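Local coordinates for ESAT-6/WXG100 secretion system protein (Streptococcus gallolyticus, PDB 7JQE), which is the EsaA subunit of a type VIIb secretion system, whose elongated extracellular region probably contributes to protein export, at residues L406-I409 against F410-S414. Numbering follows the deposited sequence.
Sequences LKTI and FAQLS. With EDO (1,2-ethanediol), chain B; EDO (1,2-ethanediol), chain F.
The ring of F410 carries L406 on one face. CD1 of L406 stands 4.1 Å above the ring plane, displaced from the ring centre, and L406 CG comes closest, 3.6 Å from F410 CE2. This is an i to i+4 contact within one alpha-helix, 396-427. A chi1 of -158° puts L406 CG out beside the helix, where the F410 ring, folded back toward the helix start, meets it. The pair belongs to the dimer interface: F410 meets F410 of the second subunit, ring planes at about 65°, and A222 of that subunit packs on both L406 and F410. Three residues on, I409 and L413 run alongside each other in the same direction, with I409 CG2 3.9 Å from L413 CD1. Y255 touches I409 and M223 touches L413. The bond from F410 N to L406 O is 2.8 Å and nearly straight (168°); that from A411 N to K407 O is weak, 3.3 Å. Q412 bends at chi2, and its amide reaches S202 O through NE2 and K415 NZ through OE1. T408 OG1 makes a weak 3.4 Å hydrogen bond to O1 of the chain B ethanediol, probably from the crystallisation liquor. S414 OG is hydrogen-bonded at 3.2 Å to O2 of the chain F ethanediol; either could donate.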
# COMPACT_ATOMS: atom_id res chain seq x y z
N LEU A 406 18.10 2.05 16.76
CA LEU A 406 16.65 1.92 16.68
C LEU A 406 16.05 2.87 15.65
O LEU A 406 15.20 2.47 14.84
CB LEU A 406 16.03 2.15 18.05
CG LEU A 406 14.64 1.56 18.28
CD1 LEU A 406 14.58 0.14 17.74
CD2 LEU A 406 14.31 1.58 19.76
N LYS A 407 16.50 4.12 15.64
CA LYS A 407 15.95 5.10 14.70
C LYS A 407 16.18 4.67 13.26
O LYS A 407 15.35 4.93 12.38
CB LYS A 407 16.55 6.47 14.95
CG LYS A 407 18.00 6.56 14.51
CD LYS A 407 18.58 7.93 14.78
CE LYS A 407 20.07 7.81 15.07
NZ LYS A 407 20.75 6.91 14.09
N THR A 408 17.31 4.02 12.99
CA THR A 408 17.56 3.51 11.65
C THR A 408 16.71 2.28 11.36
O THR A 408 16.25 2.09 10.23
CB THR A 408 19.04 3.21 11.46
OG1 THR A 408 19.72 4.41 11.10
CG2 THR A 408 19.23 2.17 10.36
N ILE A 409 16.48 1.44 12.37
CA ILE A 409 15.68 0.24 12.15
C ILE A 409 14.22 0.62 11.89
O ILE A 409 13.55 0.01 11.05
CB ILE A 409 15.82 -0.71 13.35
CG1 ILE A 409 17.22 -1.32 13.37
CG2 ILE A 409 14.75 -1.79 13.31
CD1 ILE A 409 17.58 -1.95 14.71
N PHE A 410 13.70 1.60 12.63
CA PHE A 410 12.34 2.07 12.38
C PHE A 410 12.18 2.53 10.94
O PHE A 410 11.24 2.12 10.24
CB PHE A 410 11.99 3.20 13.34
CG PHE A 410 11.59 2.75 14.71
CD1 PHE A 410 10.80 1.62 14.88
CD2 PHE A 410 12.00 3.46 15.84
CE1 PHE A 410 10.42 1.21 16.15
CE2 PHE A 410 11.63 3.05 17.11
CZ PHE A 410 10.84 1.93 17.27
N ALA A 411 13.10 3.37 10.46
CA ALA A 411 13.01 3.91 9.11
C ALA A 411 13.02 2.79 8.07
O ALA A 411 12.25 2.82 7.11
CB ALA A 411 14.15 4.90 8.86
N GLN A 412 13.91 1.81 8.24
CA GLN A 412 14.02 0.75 7.24
C GLN A 412 12.80 -0.15 7.24
O GLN A 412 12.29 -0.52 6.18
CB GLN A 412 15.29 -0.06 7.47
CG GLN A 412 16.57 0.73 7.19
CD GLN A 412 16.62 1.27 5.77
OE1 GLN A 412 16.57 2.48 5.55
NE2 GLN A 412 16.72 0.37 4.79
N LEU A 413 12.32 -0.53 8.43
CA LEU A 413 11.11 -1.33 8.48
C LEU A 413 9.92 -0.58 7.90
O LEU A 413 9.04 -1.19 7.29
CB LEU A 413 10.82 -1.77 9.92
CG LEU A 413 11.85 -2.74 10.52
CD1 LEU A 413 11.43 -3.21 11.91
CD2 LEU A 413 12.09 -3.93 9.58
N SER A 414 9.88 0.74 8.08
CA SER A 414 8.79 1.53 7.54
C SER A 414 8.81 1.53 6.01
O SER A 414 7.76 1.37 5.37
CB SER A 414 8.87 2.96 8.08
OG SER A 414 7.83 3.77 7.55
C1 EDO B . 20.60 2.70 7.32
O1 EDO B . 20.44 4.04 7.79
C2 EDO B . 22.00 2.20 7.67
O2 EDO B . 22.16 0.86 7.21
C1 EDO F . 8.34 7.26 5.27
O1 EDO F . 7.07 7.91 5.14
C2 EDO F . 8.41 6.04 4.36
O2 EDO F . 7.39 5.11 4.72